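Local atomic coordinates of 4-hydroxy-tetrahydrodipicolinate synthase (Aquifex aeolicus, PDB entry 2EHH), a protein that probably catalyses the condensation of pyruvate with aspartate semialdehyde to give 4-hydroxy-tetrahydrodipicolinate, a step of lysine biosynthesis in bacteria. Residues T11-G24 with L50-A62. Numbering follows the deposited sequence.
Sequences TPFKEGEVDYEALG and LTFEEHEKVIEFA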
ATOM      1  N   THR A  11      -4.439 -20.467  23.141  1.00 16.72           N
ATOM      2  CA  THR A  11      -4.100 -20.675  24.545  1.00 18.35           C
ATOM      3  C   THR A  11      -5.377 -20.456  25.354  1.00 19.90           C
ATOM      4  O   THR A  11      -5.843 -19.324  25.506  1.00 21.33           O
ATOM      5  CB  THR A  11      -3.023 -19.689  25.038  1.00 18.61           C
ATOM      6  OG1 THR A  11      -1.825 -19.858  24.273  1.00 16.42           O
ATOM      7  CG2 THR A  11      -2.710 -19.940  26.515  1.00 19.23           C
ATOM      8  N   PRO A  12      -5.977 -21.545  25.858  1.00 20.81           N
ATOM      9  CA  PRO A  12      -7.208 -21.479  26.652  1.00 20.13           C
ATOM     10  C   PRO A  12      -7.008 -20.683  27.938  1.00 19.81           C
ATOM     11  O   PRO A  12      -5.968 -20.791  28.589  1.00 18.61           O
ATOM     12  CB  PRO A  12      -7.512 -22.949  26.945  1.00 21.56           C
ATOM     13  CG  PRO A  12      -6.886 -23.672  25.797  1.00 23.45           C
ATOM     14  CD  PRO A  12      -5.580 -22.945  25.624  1.00 21.83           C
ATOM     15  N   PHE A  13      -8.008 -19.885  28.294  1.00 19.89           N
ATOM     16  CA  PHE A  13      -7.964 -19.080  29.509  1.00 20.74           C
ATOM     17  C   PHE A  13      -9.191 -19.384  30.363  1.00 21.17           C
ATOM     18  O   PHE A  13     -10.254 -19.711  29.841  1.00 20.83           O
ATOM     19  CB  PHE A  13      -7.964 -17.581  29.174  1.00 19.87           C
ATOM     20  CG  PHE A  13      -6.682 -17.085  28.572  1.00 20.89           C
ATOM     21  CD1 PHE A  13      -6.707 -16.212  27.488  1.00 20.64           C
ATOM     22  CD2 PHE A  13      -5.452 -17.463  29.099  1.00 20.53           C
ATOM     23  CE1 PHE A  13      -5.524 -15.723  26.936  1.00 21.54           C
ATOM     24  CE2 PHE A  13      -4.262 -16.979  28.556  1.00 20.48           C
ATOM     25  CZ  PHE A  13      -4.299 -16.107  27.470  1.00 21.86           C
ATOM     26  N   LYS A  14      -9.032 -19.274  31.675  1.00 22.96           N
ATOM     27  CA  LYS A  14     -10.134 -19.502  32.599  1.00 25.52           C
ATOM     28  C   LYS A  14      -9.795 -18.826  33.917  1.00 26.65           C
ATOM     29  O   LYS A  14      -8.719 -19.044  34.475  1.00 25.17           O
ATOM     30  CB  LYS A  14     -10.360 -20.996  32.828  1.00 26.53           C
ATOM     31  CG  LYS A  14     -11.557 -21.297  33.722  1.00 27.56           C
ATOM     32  CD  LYS A  14     -11.737 -22.788  33.923  1.00 29.90           C
ATOM     33  CE  LYS A  14     -12.911 -23.079  34.838  1.00 32.03           C
ATOM     34  NZ  LYS A  14     -13.053 -24.543  35.089  1.00 36.04           N
ATOM     35  N   GLU A  15     -10.706 -17.991  34.406  1.00 30.15           N
ATOM     36  CA  GLU A  15     -10.480 -17.288  35.666  1.00 31.51           C
ATOM     37  C   GLU A  15      -9.271 -16.370  35.515  1.00 30.37           C
ATOM     38  O   GLU A  15      -8.570 -16.098  36.488  1.00 30.02           O
ATOM     39  CB  GLU A  15     -10.197 -18.288  36.792  1.00 35.55           C
ATOM     40  CG  GLU A  15     -11.024 -19.565  36.745  1.00 40.96           C
ATOM     41  CD  GLU A  15     -10.416 -20.684  37.588  1.00 44.58           C
ATOM     42  OE1 GLU A  15     -10.957 -21.811  37.565  1.00 46.10           O
ATOM     43  OE2 GLU A  15      -9.397 -20.436  38.272  1.00 46.70           O
ATOM     44  N   GLY A  16      -9.017 -15.909  34.294  1.00 29.45           N
ATOM     45  CA  GLY A  16      -7.883 -15.030  34.057  1.00 28.13           C
ATOM     46  C   GLY A  16      -6.535 -15.731  34.117  1.00 28.06           C
ATOM     47  O   GLY A  16      -5.487 -15.086  34.159  1.00 28.25           O
ATOM     48  N   GLU A  17      -6.553 -17.057  34.110  1.00 27.04           N
ATOM     49  CA  GLU A  17      -5.318 -17.829  34.176  1.00 26.68           C
ATOM     50  C   GLU A  17      -5.291 -18.819  33.014  1.00 24.98           C
ATOM     51  O   GLU A  17      -6.328 -19.107  32.417  1.00 24.04           O
ATOM     52  CB  GLU A  17      -5.257 -18.588  35.506  1.00 29.34           C
ATOM     53  CG  GLU A  17      -3.851 -18.926  35.982  1.00 35.11           C
ATOM     54  CD  GLU A  17      -3.136 -17.737  36.615  1.00 36.56           C
ATOM     55  OE1 GLU A  17      -1.910 -17.827  36.839  1.00 38.62           O
ATOM     56  OE2 GLU A  17      -3.800 -16.717  36.898  1.00 37.91           O
ATOM     57  N   VAL A  18      -4.111 -19.332  32.680  1.00 23.72           N
ATOM     58  CA  VAL A  18      -4.016 -20.311  31.606  1.00 23.70           C
ATOM     59  C   VAL A  18      -4.792 -21.553  32.045  1.00 24.21           C
ATOM     60  O   VAL A  18      -4.570 -22.070  33.141  1.00 23.35           O
ATOM     61  CB  VAL A  18      -2.552 -20.710  31.327  1.00 23.99           C
ATOM     62  CG1 VAL A  18      -2.510 -21.893  30.370  1.00 22.71           C
ATOM     63  CG2 VAL A  18      -1.795 -19.529  30.739  1.00 22.85           C
ATOM     64  N   ASP A  19      -5.700 -22.015  31.187  1.00 23.70           N
ATOM     65  CA  ASP A  19      -6.534 -23.190  31.457  1.00 23.15           C
ATOM     66  C   ASP A  19      -5.798 -24.459  31.011  1.00 24.16           C
ATOM     67  O   ASP A  19      -5.988 -24.938  29.892  1.00 23.45           O
ATOM     68  CB  ASP A  19      -7.856 -23.057  30.694  1.00 22.97           C
ATOM     69  CG  ASP A  19      -8.863 -24.134  31.059  1.00 24.36           C
ATOM     70  OD1 ASP A  19      -8.473 -25.152  31.668  1.00 23.39           O
ATOM     71  OD2 ASP A  19     -10.051 -23.961  30.718  1.00 22.76           O
ATOM     72  N   TYR A  20      -4.972 -25.003  31.898  1.00 23.05           N
ATOM     73  CA  TYR A  20      -4.190 -26.190  31.582  1.00 24.24           C
ATOM     74  C   TYR A  20      -4.960 -27.466  31.265  1.00 24.49           C
ATOM     75  O   TYR A  20      -4.506 -28.271  30.455  1.00 24.68           O
ATOM     76  CB  TYR A  20      -3.171 -26.435  32.695  1.00 23.53           C
ATOM     77  CG  TYR A  20      -2.073 -25.402  32.667  1.00 25.04           C
ATOM     78  CD1 TYR A  20      -1.073 -25.451  31.696  1.00 24.90           C
ATOM     79  CD2 TYR A  20      -2.081 -24.324  33.551  1.00 24.90           C
ATOM     80  CE1 TYR A  20      -0.112 -24.450  31.602  1.00 25.36           C
ATOM     81  CE2 TYR A  20      -1.126 -23.318  33.465  1.00 24.93           C
ATOM     82  CZ  TYR A  20      -0.146 -23.385  32.486  1.00 25.39           C
ATOM     83  OH  TYR A  20       0.789 -22.384  32.385  1.00 25.88           O
ATOM     84  N   GLU A  21      -6.118 -27.669  31.881  1.00 25.26           N
ATOM     85  CA  GLU A  21      -6.874 -28.876  31.576  1.00 26.48           C
ATOM     86  C   GLU A  21      -7.407 -28.791  30.147  1.00 24.45           C
ATOM     87  O   GLU A  21      -7.447 -29.789  29.429  1.00 22.99           O
ATOM     88  CB  GLU A  21      -8.012 -29.077  32.584  1.00 29.90           C
ATOM     89  CG  GLU A  21      -8.979 -27.925  32.709  1.00 37.40           C
ATOM     90  CD  GLU A  21      -9.801 -28.010  33.987  1.00 43.23           C
ATOM     91  OE1 GLU A  21      -9.206 -27.879  35.084  1.00 43.53           O
ATOM     92  OE2 GLU A  21     -11.033 -28.213  33.898  1.00 45.51           O
ATOM     93  N   ALA A  22      -7.797 -27.594  29.725  1.00 22.26           N
ATOM     94  CA  ALA A  22      -8.296 -27.409  28.364  1.00 21.20           C
ATOM     95  C   ALA A  22      -7.136 -27.545  27.376  1.00 20.46           C
ATOM     96  O   ALA A  22      -7.292 -28.116  26.297  1.00 20.61           O
ATOM     97  CB  ALA A  22      -8.951 -26.040  28.223  1.00 18.60           C
ATOM     98  N   LEU A  23      -5.975 -27.016  27.750  1.00 20.76           N
ATOM     99  CA  LEU A  23      -4.794 -27.086  26.891  1.00 23.02           C
ATOM    100  C   LEU A  23      -4.430 -28.556  26.725  1.00 22.71           C
ATOM    101  O   LEU A  23      -4.118 -29.011  25.628  1.00 22.35           O
ATOM    102  CB  LEU A  23      -3.624 -26.327  27.528  1.00 23.53           C
ATOM    103  CG  LEU A  23      -2.446 -25.896  26.641  1.00 25.92           C
ATOM    104  CD1 LEU A  23      -1.366 -25.276  27.514  1.00 24.77           C
ATOM    105  CD2 LEU A  23      -1.880 -27.071  25.882  1.00 29.34           C
ATOM    106  N   GLY A  24      -4.476 -29.295  27.829  1.00 22.25           N
ATOM    107  CA  GLY A  24      -4.159 -30.709  27.779  1.00 22.23           C
ATOM    108  C   GLY A  24      -5.078 -31.457  26.834  1.00 22.10           C
ATOM    109  O   GLY A  24      -4.624 -32.291  26.052  1.00 21.49           O
ATOM    110  N   LEU A  50       0.579 -13.065  27.142  1.00 22.53           N
ATOM    111  CA  LEU A  50       1.033 -14.097  28.072  1.00 24.14           C
ATOM    112  C   LEU A  50       2.281 -13.566  28.756  1.00 25.40           C
ATOM    113  O   LEU A  50       3.131 -12.958  28.111  1.00 26.84           O
ATOM    114  CB  LEU A  50       1.394 -15.392  27.339  1.00 22.70           C
ATOM    115  CG  LEU A  50       0.284 -16.212  26.684  1.00 22.50           C
ATOM    116  CD1 LEU A  50       0.902 -17.402  25.946  1.00 21.86           C
ATOM    117  CD2 LEU A  50      -0.699 -16.681  27.743  1.00 23.28           C
ATOM    118  N   THR A  51       2.396 -13.788  30.059  1.00 26.64           N
ATOM    119  CA  THR A  51       3.574 -13.321  30.772  1.00 28.09           C
ATOM    120  C   THR A  51       4.732 -14.231  30.388  1.00 29.01           C
ATOM    121  O   THR A  51       4.520 -15.373  29.984  1.00 26.99           O
ATOM    122  CB  THR A  51       3.387 -13.396  32.293  1.00 26.80           C
ATOM    123  OG1 THR A  51       3.444 -14.763  32.711  1.00 28.83           O
ATOM    124  CG2 THR A  51       2.042 -12.809  32.691  1.00 26.87           C
ATOM    125  N   PHE A  52       5.949 -13.714  30.508  1.00 30.65           N
ATOM    126  CA  PHE A  52       7.150 -14.473  30.183  1.00 32.15           C
ATOM    127  C   PHE A  52       7.126 -15.827  30.891  1.00 32.29           C
ATOM    128  O   PHE A  52       7.556 -16.840  30.334  1.00 33.08           O
ATOM    129  CB  PHE A  52       8.387 -13.683  30.612  1.00 34.41           C
ATOM    130  CG  PHE A  52       9.667 -14.458  30.516  1.00 35.92           C
ATOM    131  CD1 PHE A  52      10.303 -14.639  29.291  1.00 36.64           C
ATOM    132  CD2 PHE A  52      10.230 -15.027  31.656  1.00 36.51           C
ATOM    133  CE1 PHE A  52      11.483 -15.378  29.205  1.00 37.70           C
ATOM    134  CE2 PHE A  52      11.404 -15.766  31.581  1.00 37.27           C
ATOM    135  CZ  PHE A  52      12.033 -15.943  30.352  1.00 37.54           C
ATOM    136  N   GLU A  53       6.615 -15.838  32.117  1.00 30.72           N
ATOM    137  CA  GLU A  53       6.540 -17.066  32.898  1.00 31.47           C
ATOM    138  C   GLU A  53       5.460 -18.017  32.387  1.00 29.93           C
ATOM    139  O   GLU A  53       5.621 -19.239  32.446  1.00 27.97           O
ATOM    140  CB  GLU A  53       6.294 -16.734  34.371  1.00 33.24           C
ATOM    141  CG  GLU A  53       5.958 -17.938  35.231  1.00 38.17           C
ATOM    142  CD  GLU A  53       5.966 -17.612  36.713  1.00 41.87           C
ATOM    143  OE1 GLU A  53       5.346 -16.600  37.105  1.00 43.45           O
ATOM    144  OE2 GLU A  53       6.589 -18.373  37.486  1.00 43.36           O
ATOM    145  N   GLU A  54       4.354 -17.466  31.899  1.00 27.15           N
ATOM    146  CA  GLU A  54       3.291 -18.309  31.368  1.00 26.08           C
ATOM    147  C   GLU A  54       3.825 -18.960  30.098  1.00 24.80           C
ATOM    148  O   GLU A  54       3.499 -20.110  29.804  1.00 25.51           O
ATOM    149  CB  GLU A  54       2.029 -17.485  31.072  1.00 25.45           C
ATOM    150  CG  GLU A  54       1.280 -17.048  32.325  1.00 26.50           C
ATOM    151  CD  GLU A  54       0.107 -16.128  32.026  1.00 27.62           C
ATOM    152  OE1 GLU A  54       0.280 -15.192  31.217  1.00 25.43           O
ATOM    153  OE2 GLU A  54      -0.982 -16.334  32.607  1.00 26.88           O
ATOM    154  N   HIS A  55       4.654 -18.226  29.357  1.00 24.27           N
ATOM    155  CA  HIS A  55       5.256 -18.750  28.133  1.00 24.08           C
ATOM    156  C   HIS A  55       6.062 -20.000  28.455  1.00 24.34           C
ATOM    157  O   HIS A  55       5.899 -21.037  27.816  1.00 21.75           O
ATOM    158  CB  HIS A  55       6.212 -17.735  27.495  1.00 26.92           C
ATOM    159  CG  HIS A  55       5.597 -16.902  26.415  1.00 28.17           C
ATOM    160  ND1 HIS A  55       4.735 -15.858  26.676  1.00 28.64           N
ATOM    161  CD2 HIS A  55       5.743 -16.940  25.068  1.00 28.68           C
ATOM    162  CE1 HIS A  55       4.381 -15.286  25.539  1.00 29.05           C
ATOM    163  NE2 HIS A  55       4.979 -15.923  24.548  1.00 29.47           N
ATOM    164  N   GLU A  56       6.948 -19.897  29.441  1.00 23.89           N
ATOM    165  CA  GLU A  56       7.771 -21.043  29.791  1.00 26.45           C
ATOM    166  C   GLU A  56       6.969 -22.190  30.397  1.00 25.22           C
ATOM    167  O   GLU A  56       7.282 -23.355  30.161  1.00 25.22           O
ATOM    168  CB  GLU A  56       8.927 -20.619  30.712  1.00 28.32           C
ATOM    169  CG  GLU A  56       8.552 -19.893  31.979  1.00 31.64           C
ATOM    170  CD  GLU A  56       9.753 -19.190  32.606  1.00 34.38           C
ATOM    171  OE1 GLU A  56      10.904 -19.508  32.225  1.00 33.01           O
ATOM    172  OE2 GLU A  56       9.546 -18.322  33.481  1.00 35.58           O
ATOM    173  N   LYS A  57       5.916 -21.868  31.141  1.00 24.33           N
ATOM    174  CA  LYS A  57       5.082 -22.898  31.756  1.00 24.30           C
ATOM    175  C   LYS A  57       4.273 -23.653  30.694  1.00 23.31           C
ATOM    176  O   LYS A  57       4.132 -24.878  30.756  1.00 20.71           O
ATOM    177  CB  LYS A  57       4.134 -22.268  32.777  1.00 27.17           C
ATOM    178  CG  LYS A  57       3.342 -23.264  33.619  1.00 33.05           C
ATOM    179  CD  LYS A  57       4.246 -24.087  34.535  1.00 36.88           C
ATOM    180  CE  LYS A  57       3.435 -24.913  35.531  1.00 37.48           C
ATOM    181  NZ  LYS A  57       2.394 -25.761  34.877  1.00 38.91           N
ATOM    182  N   VAL A  58       3.738 -22.922  29.722  1.00 19.47           N
ATOM    183  CA  VAL A  58       2.954 -23.544  28.659  1.00 19.15           C
ATOM    184  C   VAL A  58       3.829 -24.436  27.786  1.00 17.54           C
ATOM    185  O   VAL A  58       3.428 -25.540  27.416  1.00 18.46           O
ATOM    186  CB  VAL A  58       2.259 -22.479  27.779  1.00 19.09           C
ATOM    187  CG1 VAL A  58       1.762 -23.103  26.480  1.00 18.96           C
ATOM    188  CG2 VAL A  58       1.086 -21.877  28.544  1.00 20.48           C
ATOM    189  N   ILE A  59       5.024 -23.957  27.456  1.00 16.95           N
ATOM    190  CA  ILE A  59       5.940 -24.730  26.633  1.00 17.83           C
ATOM    191  C   ILE A  59       6.329 -26.012  27.374  1.00 19.76           C
ATOM    192  O   ILE A  59       6.234 -27.115  26.835  1.00 17.68           O
ATOM    193  CB  ILE A  59       7.211 -23.918  26.306  1.00 18.62           C
ATOM    194  CG1 ILE A  59       6.841 -22.701  25.447  1.00 18.46           C
ATOM    195  CG2 ILE A  59       8.221 -24.793  25.563  1.00 18.43           C
ATOM    196  CD1 ILE A  59       7.981 -21.699  25.267  1.00 17.43           C
ATOM    197  N   GLU A  60       6.755 -25.858  28.620  1.00 21.51           N
ATOM    198  CA  GLU A  60       7.153 -26.998  29.434  1.00 23.45           C
ATOM    199  C   GLU A  60       5.996 -27.992  29.563  1.00 23.31           C
ATOM    200  O   GLU A  60       6.186 -29.207  29.460  1.00 23.21           O
ATOM    201  CB  GLU A  60       7.605 -26.498  30.804  1.00 26.64           C
ATOM    202  CG  GLU A  60       8.035 -27.575  31.768  1.00 32.02           C
ATOM    203  CD  GLU A  60       8.674 -26.995  33.014  1.00 35.84           C
ATOM    204  OE1 GLU A  60       8.064 -26.093  33.629  1.00 39.05           O
ATOM    205  OE2 GLU A  60       9.783 -27.442  33.375  1.00 37.81           O
ATOM    206  N   PHE A  61       4.792 -27.466  29.765  1.00 22.50           N
ATOM    207  CA  PHE A  61       3.593 -28.293  29.897  1.00 21.72           C
ATOM    208  C   PHE A  61       3.268 -29.058  28.610  1.00 21.62           C
ATOM    209  O   PHE A  61       2.953 -30.248  28.641  1.00 20.78           O
ATOM    210  CB  PHE A  61       2.394 -27.415  30.268  1.00 22.12           C
ATOM    211  CG  PHE A  61       1.090 -28.159  30.328  1.00 22.84           C
ATOM    212  CD1 PHE A  61       0.760 -28.923  31.442  1.00 23.66           C
ATOM    213  CD2 PHE A  61       0.196 -28.111  29.265  1.00 23.69           C
ATOM    214  CE1 PHE A  61      -0.443 -29.625  31.496  1.00 23.52           C
ATOM    215  CE2 PHE A  61      -1.008 -28.810  29.309  1.00 23.13           C
ATOM    216  CZ  PHE A  61      -1.329 -29.567  30.425  1.00 23.80           C
ATOM    217  N   ALA A  62       3.330 -28.363  27.478  1.00 20.40           N
ATOM    218  CA  ALA A  62       3.028 -28.981  26.190  1.00 19.44           C
ATOM    219  C   ALA A  62       3.995 -30.115  25.878  1.00 19.63           C
ATOM    220  O   ALA A  62       3.587 -31.167  25.395  1.00 18.75           O
ATOM    221  CB  ALA A  62       3.076 -27.933  25.078  1.00 17.90           C
TER
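The Tyr20 ring turns its edge to the face of Phe61, centroids 5.1 Å apart and planes at 66°, with Tyr20 CD1 over the centre of that face. Lys57 NZ lies over one face of Tyr20 in a cation-pi contact, 4.4 Å from the ring centroid, and Val18 CG1 lies against the opposite face, toward its rim. The Lys57 chain, bent at its second and fourth torsions, brings NZ back over the ring. Among apolar contacts, Leu23 CD1 touches both Val58 CG1 (3.9 Å) and Phe61 CD2 (3.7 Å), while Val18 CG1 meets Val58 CG2 at 4.0 Å. Tyr20 and Leu23 with Val58 and Phe61 join helices 20-31 and 52-66, the first two outer helices of the TIM barrel, whose segments here cross at -41° with axes 11.2 Å apart. Ahead of the two helices, Leu50 CD2 sits at the edge of the Phe13 ring, 3.7 Å from Phe13 CZ, and meets Thr11 CG2 tip to tip. No hydrogen bond links the two segments. Thr51 and Glu54 form a capping box: Glu54 N donates to Thr51 OG1, and Thr51 N to the anti lone pair of Glu54 OE1 (2.8 Å, 172°). Arg267 forms a salt bridge with OE1, probably easing the closeness of the Glu17 and Glu54 carboxylates.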